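Local coordinates for FERM, ARHGEF and pleckstrin domain-containing protein 2 (Mus musculus, PDB 4GYV) that acts as a guanine nucleotide exchange factor that activates RAC1, with a role in semaphorin response, actin remodelling and osteoclast differentiation, here represented by its DH domain, at residues A[7-12]-A[74-79]; A[108-113]-A[193-198]; A[40-45]-A[127-132]. All coordinates share one frame; numbering follows the deposited sequence.

Contact 1: residues A[7-12]-A[74-79]; sequences EAYFIA and ALWEGP
Tyr-9 and Trp-76 mark the nearest approach of the two backbones, their CA atoms 8.2 Å apart. Residues 7-12 form the first turns of helix 7-39, whereas 74-77 end helix 56-77, with Gly-78 the first residue to leave helical geometry. The gap is bridged by aromatic side chains. Trp-76 reaches across to the start of the other helix, and its CZ2 comes to 3.6 Å from Tyr-9 CA. The tyrosine ring turns one edge to the indole in an edge-to-face pair, the planes at 65° and the centroids of the Tyr-9 ring and the Trp-76 five-membered ring 5.1 Å apart. Tyr-9 CD1 is the atom over the indole face; with CG anti to the backbone N (chi1 170°), the phenol is carried on toward the next residue of the opposite helix. There Glu-77 CG packs 3.6 Å from Tyr-9 CE1, and the carboxylate stands nearly perpendicular to the phenol ring. The far rim of the indole is met by small residues, Ala-12 CB lying 3.8 Å from Trp-76 CZ3 and Ala-8 CB approaching CH2 more loosely. Glu-77 also has weak, long ion pairs with Lys-13 and with Lys-152 of the second subunit. Around this buried junction of two helix ends in the all-helical DH domain, Leu-73 of helix 56-77 touches Tyr-9 and Ala-12, while His-170 of helix 152-170 packs on Ala-8.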
ATOM      1  N   GLU A   7      20.319 -13.411  12.415  1.00 64.09           N
ATOM      2  CA  GLU A   7      19.994 -12.106  12.966  1.00 64.30           C
ATOM      3  C   GLU A   7      20.320 -10.961  11.997  1.00 63.45           C
ATOM      4  O   GLU A   7      19.634  -9.928  11.974  1.00 65.23           O
ATOM      5  CB  GLU A   7      20.645 -11.888  14.332  1.00 80.59           C
ATOM      6  CG  GLU A   7      20.227 -10.568  14.966  1.00100.87           C
ATOM      7  CD  GLU A   7      20.608 -10.449  16.431  1.00115.69           C
ATOM      8  OE1 GLU A   7      20.486  -9.308  16.963  1.00116.64           O
ATOM      9  OE2 GLU A   7      21.012 -11.488  17.034  1.00114.66           O
ATOM     10  N   ALA A   8      21.347 -11.142  11.178  1.00 55.98           N
ATOM     11  CA  ALA A   8      21.665 -10.108  10.210  1.00 51.95           C
ATOM     12  C   ALA A   8      20.510  -9.955   9.235  1.00 54.98           C
ATOM     13  O   ALA A   8      20.128  -8.834   8.913  1.00 54.12           O
ATOM     14  CB  ALA A   8      22.966 -10.395   9.492  1.00 49.69           C
ATOM     15  N   TYR A   9      19.925 -11.069   8.785  1.00 61.47           N
ATOM     16  CA  TYR A   9      18.779 -10.974   7.880  1.00 45.02           C
ATOM     17  C   TYR A   9      17.634 -10.191   8.536  1.00 49.23           C
ATOM     18  O   TYR A   9      17.077  -9.285   7.923  1.00 47.64           O
ATOM     19  CB  TYR A   9      18.302 -12.336   7.338  1.00 49.92           C
ATOM     20  CG  TYR A   9      16.975 -12.209   6.620  1.00 56.16           C
ATOM     21  CD1 TYR A   9      16.900 -11.627   5.373  1.00 61.19           C
ATOM     22  CD2 TYR A   9      15.789 -12.602   7.223  1.00 54.29           C
ATOM     23  CE1 TYR A   9      15.677 -11.458   4.735  1.00 67.80           C
ATOM     24  CE2 TYR A   9      14.575 -12.440   6.592  1.00 52.70           C
ATOM     25  CZ  TYR A   9      14.516 -11.867   5.348  1.00 66.97           C
ATOM     26  OH  TYR A   9      13.291 -11.694   4.717  1.00 70.43           O
ATOM     27  N   PHE A  10      17.305 -10.513   9.787  1.00 52.90           N
ATOM     28  CA  PHE A  10      16.236  -9.795  10.485  1.00 53.64           C
ATOM     29  C   PHE A  10      16.477  -8.291  10.601  1.00 53.82           C
ATOM     30  O   PHE A  10      15.580  -7.505  10.367  1.00 59.85           O
ATOM     31  CB  PHE A  10      15.953 -10.396  11.848  1.00 44.69           C
ATOM     32  CG  PHE A  10      15.385 -11.790  11.791  1.00 56.34           C
ATOM     33  CD1 PHE A  10      14.212 -12.050  11.106  1.00 49.25           C
ATOM     34  CD2 PHE A  10      16.010 -12.844  12.453  1.00 49.29           C
ATOM     35  CE1 PHE A  10      13.680 -13.339  11.058  1.00 54.15           C
ATOM     36  CE2 PHE A  10      15.480 -14.130  12.415  1.00 57.61           C
ATOM     37  CZ  PHE A  10      14.321 -14.381  11.708  1.00 60.33           C
ATOM     38  N   ILE A  11      17.688  -7.880  10.937  1.00 55.15           N
ATOM     39  CA  ILE A  11      17.963  -6.452  11.031  1.00 48.67           C
ATOM     40  C   ILE A  11      17.774  -5.802   9.674  1.00 47.73           C
ATOM     41  O   ILE A  11      17.134  -4.764   9.567  1.00 61.08           O
ATOM     42  CB  ILE A  11      19.372  -6.175  11.555  1.00 47.01           C
ATOM     43  CG1 ILE A  11      19.511  -6.692  12.967  1.00 43.73           C
ATOM     44  CG2 ILE A  11      19.682  -4.691  11.528  1.00 48.88           C
ATOM     45  CD1 ILE A  11      20.952  -6.840  13.368  1.00 45.99           C
ATOM     46  N   ALA A  12      18.298  -6.433   8.634  1.00 41.17           N
ATOM     47  CA  ALA A  12      18.106  -5.940   7.272  1.00 49.06           C
ATOM     48  C   ALA A  12      16.630  -5.756   6.978  1.00 50.52           C
ATOM     49  O   ALA A  12      16.207  -4.710   6.493  1.00 55.37           O
ATOM     50  CB  ALA A  12      18.719  -6.891   6.261  1.00 55.48           C
ATOM     51  N   ALA A  74      15.606  -8.444  -1.735  1.00 49.51           N
ATOM     52  CA  ALA A  74      14.934  -9.431  -2.574  1.00 56.22           C
ATOM     53  C   ALA A  74      15.950 -10.436  -3.115  1.00 58.61           C
ATOM     54  O   ALA A  74      15.633 -11.602  -3.336  1.00 62.21           O
ATOM     55  CB  ALA A  74      14.173  -8.751  -3.679  1.00 44.93           C
ATOM     56  N   LEU A  75      17.179  -9.977  -3.324  1.00 54.23           N
ATOM     57  CA  LEU A  75      18.239 -10.863  -3.757  1.00 55.59           C
ATOM     58  C   LEU A  75      18.625 -11.815  -2.631  1.00 62.43           C
ATOM     59  O   LEU A  75      18.952 -12.987  -2.856  1.00 67.71           O
ATOM     60  CB  LEU A  75      19.449 -10.051  -4.199  1.00 56.05           C
ATOM     61  CG  LEU A  75      19.357  -9.439  -5.589  1.00 50.53           C
ATOM     62  CD1 LEU A  75      20.635  -8.753  -5.907  1.00 51.28           C
ATOM     63  CD2 LEU A  75      19.086 -10.494  -6.578  1.00 53.10           C
ATOM     64  N   TRP A  76      18.580 -11.284  -1.417  1.00 57.73           N
ATOM     65  CA  TRP A  76      18.900 -12.018  -0.205  1.00 54.31           C
ATOM     66  C   TRP A  76      17.837 -13.091   0.029  1.00 57.00           C
ATOM     67  O   TRP A  76      18.166 -14.254   0.261  1.00 65.73           O
ATOM     68  CB  TRP A  76      18.969 -11.029   0.958  1.00 48.78           C
ATOM     69  CG  TRP A  76      19.575 -11.553   2.209  1.00 54.00           C
ATOM     70  CD1 TRP A  76      19.577 -12.839   2.647  1.00 50.54           C
ATOM     71  CD2 TRP A  76      20.259 -10.786   3.206  1.00 56.01           C
ATOM     72  NE1 TRP A  76      20.224 -12.927   3.858  1.00 52.99           N
ATOM     73  CE2 TRP A  76      20.655 -11.683   4.223  1.00 51.64           C
ATOM     74  CE3 TRP A  76      20.582  -9.431   3.335  1.00 47.04           C
ATOM     75  CZ2 TRP A  76      21.360 -11.272   5.353  1.00 49.49           C
ATOM     76  CZ3 TRP A  76      21.288  -9.019   4.456  1.00 44.34           C
ATOM     77  CH2 TRP A  76      21.664  -9.940   5.456  1.00 51.23           C
ATOM     78  N   GLU A  77      16.575 -12.683  -0.075  1.00 55.57           N
ATOM     79  CA  GLU A  77      15.406 -13.534   0.152  1.00 62.77           C
ATOM     80  C   GLU A  77      15.206 -14.568  -0.966  1.00 66.51           C
ATOM     81  O   GLU A  77      14.606 -15.618  -0.742  1.00 73.77           O
ATOM     82  CB  GLU A  77      14.132 -12.675   0.283  1.00 62.42           C
ATOM     83  CG  GLU A  77      14.046 -11.785   1.525  1.00 61.44           C
ATOM     84  CD  GLU A  77      12.837 -10.839   1.512  1.00 77.38           C
ATOM     85  OE1 GLU A  77      12.909  -9.773   2.149  1.00 83.38           O
ATOM     86  OE2 GLU A  77      11.803 -11.150   0.878  1.00 86.86           O
ATOM     87  N   GLY A  78      15.703 -14.266  -2.163  1.00 58.43           N
ATOM     88  CA  GLY A  78      15.547 -15.150  -3.308  1.00 59.55           C
ATOM     89  C   GLY A  78      16.704 -16.089  -3.572  1.00 66.01           C
ATOM     90  O   GLY A  78      17.760 -15.987  -2.948  1.00 87.69           O
ATOM     91  N   PRO A  79      16.518 -17.011  -4.517  1.00 66.56           N
ATOM     92  CA  PRO A  79      17.534 -18.042  -4.763  1.00 80.55           C
ATOM     93  C   PRO A  79      18.732 -17.422  -5.471  1.00 87.39           C
ATOM     94  O   PRO A  79      18.577 -16.622  -6.389  1.00 97.40           O
ATOM     95  CB  PRO A  79      16.814 -19.026  -5.679  1.00 65.42           C
ATOM     96  CG  PRO A  79      15.870 -18.167  -6.455  1.00 64.51           C
ATOM     97  CD  PRO A  79      15.431 -17.061  -5.509  1.00 60.83           C
TER

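Contact 2: residues A[108-113]-A[193-198]; sequences YFQRHD and TELQQS
Gln-110 and Ser-198 join two helix junctions of the all-helical DH domain, one between helix 106-110 and helix 112-124, the other between helix 178-194 and helix 196-212. Their CA atoms are 5.9 Å apart, close enough for the glutamine side chain to reach across to the partner segment. It bends at chi2 (97°), which brings the amide round to the serine. Gln-110 NE2 donates to Ser-198 OG over 3.0 Å, with an N-H...O angle of 169° and the hydroxyl close to the amide plane. A second, weak bond runs from Gln-110 NE2 to the backbone oxygen of Glu-194 at 3.4 Å. The serine hydroxyl has two possible acceptors in turn, Gln-110 O and Asp-113 OD1, each 3.3 Å from Ser-198 OG and each at best a weak bond. Asp-113 also has a weak, long ion pair with Arg-201 of helix 196-212. Beside this polar cluster, Leu-195 CD2 packs 3.6 Å from Gln-110 NE2 and Leu-195 CD1 lies 3.7 Å from Phe-109 CB. Phe-109 continues the apolar layer onto Pro-153 and Val-154 of helix 152-170. Replacing Gln-110 with a leucine would probably leave the Ser-198 hydroxyl without its amide donor and Glu-194 O without its side-chain partner. Because the amide gives and the hydroxyl can both receive and give, the two junctions are joined mainly by hydrogen bonds of neutral groups, one straight and the others weak.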
ATOM      1  N   TYR A 108      20.066  20.128   6.188  1.00 60.73           N
ATOM      2  CA  TYR A 108      18.633  20.215   6.176  1.00 63.45           C
ATOM      3  C   TYR A 108      18.083  19.797   7.523  1.00 67.63           C
ATOM      4  O   TYR A 108      17.226  20.480   8.086  1.00 74.72           O
ATOM      5  CB  TYR A 108      18.070  19.334   5.070  1.00 59.23           C
ATOM      6  CG  TYR A 108      18.631  19.655   3.718  1.00 53.07           C
ATOM      7  CD1 TYR A 108      18.387  20.874   3.139  1.00 60.59           C
ATOM      8  CD2 TYR A 108      19.376  18.732   3.006  1.00 54.54           C
ATOM      9  CE1 TYR A 108      18.884  21.187   1.899  1.00 64.15           C
ATOM     10  CE2 TYR A 108      19.879  19.038   1.752  1.00 53.71           C
ATOM     11  CZ  TYR A 108      19.629  20.279   1.213  1.00 57.07           C
ATOM     12  OH  TYR A 108      20.095  20.641  -0.022  1.00 61.36           O
ATOM     13  N   PHE A 109      18.571  18.672   8.034  1.00 57.65           N
ATOM     14  CA  PHE A 109      18.092  18.163   9.311  1.00 59.28           C
ATOM     15  C   PHE A 109      18.315  19.233  10.371  1.00 57.50           C
ATOM     16  O   PHE A 109      17.473  19.479  11.227  1.00 59.13           O
ATOM     17  CB  PHE A 109      18.826  16.875   9.687  1.00 58.19           C
ATOM     18  CG  PHE A 109      18.454  15.701   8.837  1.00 54.89           C
ATOM     19  CD1 PHE A 109      17.292  14.989   9.085  1.00 55.12           C
ATOM     20  CD2 PHE A 109      19.264  15.302   7.789  1.00 54.02           C
ATOM     21  CE1 PHE A 109      16.935  13.901   8.293  1.00 51.16           C
ATOM     22  CE2 PHE A 109      18.910  14.215   6.996  1.00 50.77           C
ATOM     23  CZ  PHE A 109      17.739  13.522   7.247  1.00 47.74           C
ATOM     24  N   GLN A 110      19.451  19.896  10.272  1.00 59.69           N
ATOM     25  CA  GLN A 110      19.826  20.933  11.213  1.00 64.23           C
ATOM     26  C   GLN A 110      18.819  22.082  11.277  1.00 59.85           C
ATOM     27  O   GLN A 110      18.760  22.786  12.270  1.00 73.94           O
ATOM     28  CB  GLN A 110      21.198  21.480  10.839  1.00 72.53           C
ATOM     29  CG  GLN A 110      21.925  22.088  11.969  1.00 84.71           C
ATOM     30  CD  GLN A 110      22.888  21.121  12.576  1.00100.37           C
ATOM     31  OE1 GLN A 110      23.910  20.802  11.966  1.00103.57           O
ATOM     32  NE2 GLN A 110      22.579  20.635  13.788  1.00108.29           N
ATOM     33  N   ARG A 111      18.029  22.282  10.228  1.00 58.93           N
ATOM     34  CA  ARG A 111      17.077  23.395  10.223  1.00 61.76           C
ATOM     35  C   ARG A 111      15.684  23.003  10.721  1.00 59.44           C
ATOM     36  O   ARG A 111      14.809  23.854  10.852  1.00 65.24           O
ATOM     37  CB  ARG A 111      17.021  24.103   8.853  1.00 52.74           C
ATOM     38  CG  ARG A 111      18.242  24.960   8.580  1.00 60.95           C
ATOM     39  CD  ARG A 111      18.285  25.502   7.163  1.00 84.94           C
ATOM     40  NE  ARG A 111      19.535  26.223   6.889  1.00113.45           N
ATOM     41  CZ  ARG A 111      19.821  27.448   7.349  1.00122.15           C
ATOM     42  NH1 ARG A 111      20.983  28.039   7.042  1.00114.15           N
ATOM     43  NH2 ARG A 111      18.943  28.091   8.119  1.00123.03           N
ATOM     44  N   HIS A 112      15.490  21.728  11.038  1.00 55.66           N
ATOM     45  CA  HIS A 112      14.158  21.247  11.398  1.00 53.01           C
ATOM     46  C   HIS A 112      13.572  21.862  12.647  1.00 59.24           C
ATOM     47  O   HIS A 112      12.396  22.171  12.669  1.00 67.57           O
ATOM     48  CB  HIS A 112      14.104  19.725  11.485  1.00 48.74           C
ATOM     49  CG  HIS A 112      14.187  19.047  10.152  1.00 47.73           C
ATOM     50  ND1 HIS A 112      14.122  17.680  10.005  1.00 54.59           N
ATOM     51  CD2 HIS A 112      14.348  19.553   8.907  1.00 47.90           C
ATOM     52  CE1 HIS A 112      14.227  17.375   8.723  1.00 53.53           C
ATOM     53  NE2 HIS A 112      14.355  18.495   8.035  1.00 50.78           N
ATOM     54  N   ASP A 113      14.374  22.052  13.682  1.00 65.03           N
ATOM     55  CA  ASP A 113      13.853  22.661  14.901  1.00 68.80           C
ATOM     56  C   ASP A 113      13.453  24.110  14.635  1.00 71.48           C
ATOM     57  O   ASP A 113      12.526  24.653  15.251  1.00 70.93           O
ATOM     58  CB  ASP A 113      14.892  22.593  16.011  1.00 76.24           C
ATOM     59  CG  ASP A 113      16.180  23.288  15.635  1.00 90.86           C
ATOM     60  OD1 ASP A 113      16.927  22.734  14.795  1.00100.88           O
ATOM     61  OD2 ASP A 113      16.443  24.384  16.177  1.00 93.28           O
ATOM     62  N   THR A 193      26.048  12.783  16.033  1.00 73.21           N
ATOM     63  CA  THR A 193      26.806  13.702  16.867  1.00 83.29           C
ATOM     64  C   THR A 193      26.694  15.167  16.415  1.00 86.00           C
ATOM     65  O   THR A 193      26.572  16.066  17.235  1.00 86.21           O
ATOM     66  CB  THR A 193      28.280  13.315  16.927  1.00 87.07           C
ATOM     67  OG1 THR A 193      28.387  11.987  17.437  1.00 91.27           O
ATOM     68  CG2 THR A 193      29.020  14.250  17.828  1.00 68.19           C
ATOM     69  N   GLU A 194      26.733  15.406  15.111  1.00 88.02           N
ATOM     70  CA  GLU A 194      26.660  16.768  14.609  1.00 82.48           C
ATOM     71  C   GLU A 194      25.267  17.330  14.802  1.00 78.08           C
ATOM     72  O   GLU A 194      25.070  18.538  14.883  1.00 91.48           O
ATOM     73  CB  GLU A 194      27.031  16.831  13.133  1.00 83.70           C
ATOM     74  CG  GLU A 194      27.164  18.250  12.628  1.00 97.58           C
ATOM     75  CD  GLU A 194      27.334  18.330  11.133  1.00111.15           C
ATOM     76  OE1 GLU A 194      27.722  19.411  10.639  1.00112.15           O
ATOM     77  OE2 GLU A 194      27.076  17.313  10.454  1.00119.97           O
ATOM     78  N   LEU A 195      24.289  16.450  14.884  1.00 67.53           N
ATOM     79  CA  LEU A 195      22.920  16.898  15.005  1.00 67.02           C
ATOM     80  C   LEU A 195      22.452  16.854  16.448  1.00 75.81           C
ATOM     81  O   LEU A 195      21.290  17.119  16.721  1.00 84.47           O
ATOM     82  CB  LEU A 195      21.997  16.039  14.141  1.00 61.93           C
ATOM     83  CG  LEU A 195      22.091  16.171  12.621  1.00 64.23           C
ATOM     84  CD1 LEU A 195      21.213  15.144  11.966  1.00 60.45           C
ATOM     85  CD2 LEU A 195      21.684  17.552  12.155  1.00 67.52           C
ATOM     86  N   GLN A 196      23.351  16.519  17.369  1.00 77.76           N
ATOM     87  CA  GLN A 196      22.976  16.363  18.779  1.00 80.87           C
ATOM     88  C   GLN A 196      22.217  17.576  19.297  1.00 80.25           C
ATOM     89  O   GLN A 196      21.138  17.438  19.884  1.00 78.25           O
ATOM     90  CB  GLN A 196      24.204  16.069  19.659  1.00 83.77           C
ATOM     91  CG  GLN A 196      23.889  15.629  21.084  1.00 88.82           C
ATOM     92  CD  GLN A 196      22.862  14.495  21.160  1.00104.16           C
ATOM     93  OE1 GLN A 196      21.866  14.592  21.892  1.00101.84           O
ATOM     94  NE2 GLN A 196      23.109  13.406  20.416  1.00111.22           N
ATOM     95  N   GLN A 197      22.767  18.760  19.045  1.00 81.57           N
ATOM     96  CA  GLN A 197      22.154  19.991  19.517  1.00 85.14           C
ATOM     97  C   GLN A 197      20.732  20.085  18.994  1.00 79.79           C
ATOM     98  O   GLN A 197      19.800  20.304  19.769  1.00 78.91           O
ATOM     99  CB  GLN A 197      22.962  21.204  19.069  1.00 96.49           C
ATOM    100  CG  GLN A 197      23.272  22.215  20.165  1.00108.12           C
ATOM    101  CD  GLN A 197      24.076  23.406  19.644  1.00123.64           C
ATOM    102  OE1 GLN A 197      23.971  23.782  18.469  1.00125.97           O
ATOM    103  NE2 GLN A 197      24.892  23.997  20.516  1.00128.74           N
ATOM    104  N   SER A 198      20.574  19.894  17.684  1.00 74.72           N
ATOM    105  CA  SER A 198      19.276  20.029  17.034  1.00 68.97           C
ATOM    106  C   SER A 198      18.323  18.952  17.514  1.00 67.92           C
ATOM    107  O   SER A 198      17.112  19.173  17.631  1.00 63.64           O
ATOM    108  CB  SER A 198      19.418  19.971  15.508  1.00 74.72           C
ATOM    109  OG  SER A 198      19.885  21.206  14.997  1.00 91.38           O
TER

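Contact 3: residues A[40-45]-A[127-132]; sequences EEAMPA and KKLEAV
Ala-42 sits against Leu-129 and Val-132 just beyond the Schellman motif in which Glu-41, with positive phi, ends helix 7-39; Pro-44 then takes the N-cap position of the next helix. The two backbones come close here, with the CA atoms of Ala-42 and Leu-129 only 5.2 Å apart, an approach that the small methyl side chain permits. On the tight side, Ala-42 CB touches Val-132 CG2 at 3.6 Å. Leu-129 CD1 lies against Ala-42 O and meets the terminal CE of Met-43, a selenomethionine, at 3.8 Å; the Met-43 chain reaches it by bending at chi3 (-87°). Leu-37 of helix 7-39 touches both Met-43 and Leu-129, and Leu-119 and Ala-122 of helix 112-124 extend this apolar layer. The solvent side is looser. The Glu-40 and Val-132 side chains run antiparallel alongside one another, Glu-40 CG 3.8 Å from Val-132 CG2. The carboxylates do not touch the Lys-128 ammonium group, though Glu-41 OE2 at 5.7 Å and Glu-40 OE2 at 6.2 Å from Lys-128 NZ may still attract it. The lysine, fully extended, ends in a weak hydrogen bond from Lys-128 NZ to Glu-40 O at 3.2 Å.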
ATOM      1  N   GLU A  40      -5.385  26.124  -0.529  1.00 86.91           N
ATOM      2  CA  GLU A  40      -5.942  27.108   0.381  1.00 93.29           C
ATOM      3  C   GLU A  40      -5.123  28.405   0.448  1.00 93.16           C
ATOM      4  O   GLU A  40      -5.540  29.364   1.085  1.00 97.29           O
ATOM      5  CB  GLU A  40      -6.080  26.491   1.774  1.00 99.89           C
ATOM      6  CG  GLU A  40      -7.441  26.684   2.428  1.00114.72           C
ATOM      7  CD  GLU A  40      -8.543  25.870   1.771  1.00114.52           C
ATOM      8  OE1 GLU A  40      -8.261  24.737   1.313  1.00100.27           O
ATOM      9  OE2 GLU A  40      -9.690  26.376   1.717  1.00119.99           O
ATOM     10  N   GLU A  41      -3.967  28.428  -0.211  1.00 96.98           N
ATOM     11  CA  GLU A  41      -3.082  29.597  -0.221  1.00 97.27           C
ATOM     12  C   GLU A  41      -2.843  30.135   1.188  1.00 95.51           C
ATOM     13  O   GLU A  41      -2.866  31.341   1.425  1.00 97.41           O
ATOM     14  CB  GLU A  41      -3.636  30.679  -1.149  1.00101.73           C
ATOM     15  CG  GLU A  41      -3.900  30.172  -2.571  1.00109.89           C
ATOM     16  CD  GLU A  41      -4.440  31.239  -3.524  1.00118.07           C
ATOM     17  OE1 GLU A  41      -4.084  31.198  -4.727  1.00118.83           O
ATOM     18  OE2 GLU A  41      -5.232  32.104  -3.082  1.00117.60           O
ATOM     19  N   ALA A  42      -2.598  29.215   2.115  1.00 90.29           N
ATOM     20  CA  ALA A  42      -2.623  29.527   3.535  1.00 93.17           C
ATOM     21  C   ALA A  42      -1.264  29.871   4.122  1.00 85.22           C
ATOM     22  O   ALA A  42      -1.173  30.393   5.227  1.00 82.67           O
ATOM     23  CB  ALA A  42      -3.217  28.369   4.290  1.00103.45           C
HETATM   24  N   MSE A  43      -0.203  29.557   3.401  1.00 87.11           N
HETATM   25  CA  MSE A  43       1.121  29.794   3.935  1.00 81.95           C
HETATM   26  C   MSE A  43       1.913  30.782   3.085  1.00 84.90           C
HETATM   27  O   MSE A  43       1.925  30.691   1.849  1.00 94.01           O
HETATM   28  CB  MSE A  43       1.857  28.475   4.050  1.00 82.82           C
HETATM   29  CG  MSE A  43       3.067  28.504   4.959  1.00 87.16           C
HETATM   30 SE   MSE A  43       3.826  26.708   5.123  1.00 91.13          SE
HETATM   31  CE  MSE A  43       2.753  26.019   6.596  1.00 74.84           C
ATOM     32  N   PRO A  44       2.559  31.748   3.752  1.00 77.90           N
ATOM     33  CA  PRO A  44       3.455  32.746   3.150  1.00 81.65           C
ATOM     34  C   PRO A  44       4.570  32.033   2.411  1.00 80.87           C
ATOM     35  O   PRO A  44       5.025  31.002   2.916  1.00 77.94           O
ATOM     36  CB  PRO A  44       4.038  33.466   4.362  1.00 87.00           C
ATOM     37  CG  PRO A  44       3.046  33.237   5.449  1.00 70.68           C
ATOM     38  CD  PRO A  44       2.414  31.925   5.206  1.00 70.16           C
ATOM     39  N   ALA A  45       5.000  32.551   1.263  1.00 81.24           N
ATOM     40  CA  ALA A  45       5.973  31.827   0.452  1.00 70.51           C
ATOM     41  C   ALA A  45       7.204  31.441   1.258  1.00 85.67           C
ATOM     42  O   ALA A  45       7.632  30.284   1.234  1.00 74.74           O
ATOM     43  CB  ALA A  45       6.366  32.619  -0.753  1.00 80.46           C
ATOM     44  N   LYS A 127      -5.110  33.181  12.058  1.00116.65           N
ATOM     45  CA  LYS A 127      -6.330  32.408  12.264  1.00114.66           C
ATOM     46  C   LYS A 127      -6.646  31.488  11.077  1.00107.19           C
ATOM     47  O   LYS A 127      -7.290  30.457  11.249  1.00103.64           O
ATOM     48  CB  LYS A 127      -7.524  33.350  12.594  1.00 82.03           C
ATOM     49  N   LYS A 128      -6.169  31.845   9.886  1.00104.42           N
ATOM     50  CA  LYS A 128      -6.442  31.053   8.682  1.00104.59           C
ATOM     51  C   LYS A 128      -5.526  29.833   8.505  1.00103.14           C
ATOM     52  O   LYS A 128      -5.989  28.745   8.151  1.00101.11           O
ATOM     53  CB  LYS A 128      -6.394  31.923   7.422  1.00108.49           C
ATOM     54  CG  LYS A 128      -6.529  31.106   6.144  1.00114.58           C
ATOM     55  CD  LYS A 128      -6.679  31.971   4.899  1.00126.30           C
ATOM     56  CE  LYS A 128      -6.803  31.100   3.646  1.00124.38           C
ATOM     57  NZ  LYS A 128      -6.913  31.897   2.385  1.00124.03           N
ATOM     58  N   LEU A 129      -4.228  30.011   8.725  1.00 99.66           N
ATOM     59  CA  LEU A 129      -3.311  28.884   8.656  1.00 88.92           C
ATOM     60  C   LEU A 129      -3.687  27.899   9.742  1.00 88.92           C
ATOM     61  O   LEU A 129      -3.659  26.688   9.523  1.00 85.40           O
ATOM     62  CB  LEU A 129      -1.857  29.322   8.837  1.00 83.11           C
ATOM     63  CG  LEU A 129      -0.815  28.201   8.938  1.00 72.29           C
ATOM     64  CD1 LEU A 129      -0.645  27.497   7.616  1.00 66.51           C
ATOM     65  CD2 LEU A 129       0.516  28.742   9.414  1.00 74.90           C
ATOM     66  N   GLU A 130      -4.041  28.419  10.916  1.00 88.85           N
ATOM     67  CA  GLU A 130      -4.430  27.551  12.020  1.00 80.43           C
ATOM     68  C   GLU A 130      -5.594  26.657  11.607  1.00 79.62           C
ATOM     69  O   GLU A 130      -5.576  25.448  11.847  1.00 75.36           O
ATOM     70  CB  GLU A 130      -4.795  28.352  13.260  1.00 79.28           C
ATOM     71  CG  GLU A 130      -5.124  27.483  14.459  1.00 87.41           C
ATOM     72  CD  GLU A 130      -5.677  28.280  15.621  1.00108.51           C
ATOM     73  OE1 GLU A 130      -5.839  27.690  16.708  1.00112.03           O
ATOM     74  OE2 GLU A 130      -5.953  29.494  15.451  1.00119.87           O
ATOM     75  N   ALA A 131      -6.587  27.262  10.960  1.00 82.64           N
ATOM     76  CA  ALA A 131      -7.776  26.553  10.486  1.00 78.89           C
ATOM     77  C   ALA A 131      -7.442  25.433   9.510  1.00 83.45           C
ATOM     78  O   ALA A 131      -8.022  24.342   9.580  1.00 83.46           O
ATOM     79  CB  ALA A 131      -8.715  27.516   9.837  1.00 75.94           C
ATOM     80  N   VAL A 132      -6.517  25.718   8.594  1.00 77.02           N
ATOM     81  CA  VAL A 132      -6.059  24.725   7.628  1.00 71.77           C
ATOM     82  C   VAL A 132      -5.395  23.514   8.277  1.00 69.04           C
ATOM     83  O   VAL A 132      -5.639  22.380   7.852  1.00 72.73           O
ATOM     84  CB  VAL A 132      -5.100  25.340   6.620  1.00 71.89           C
ATOM     85  CG1 VAL A 132      -4.518  24.268   5.734  1.00 59.34           C
ATOM     86  CG2 VAL A 132      -5.828  26.391   5.802  1.00 81.25           C
TER

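Contacts 1 and 2 pair helix ends and junctions of one elongated DH domain; contact 3 packs a loop on a helix. The centres of contacts 1 and 3 are 46 Å apart, on opposite sides of the chain's centre, yet both involve helix 7-39: contact 1 its start, contact 3 the turn after its end. Contact 2 is nearer to both, 32 Å from contact 1 and 26 Å from contact 3, centre to centre, and off the line joining them. The nearest atoms of contacts 2 and 3 are about 12 Å apart, although helix 112-124 and helix 127-137 are consecutive. The segments of contact 3 alternate with those of both others, whereas contact 1 closes before contact 2 opens.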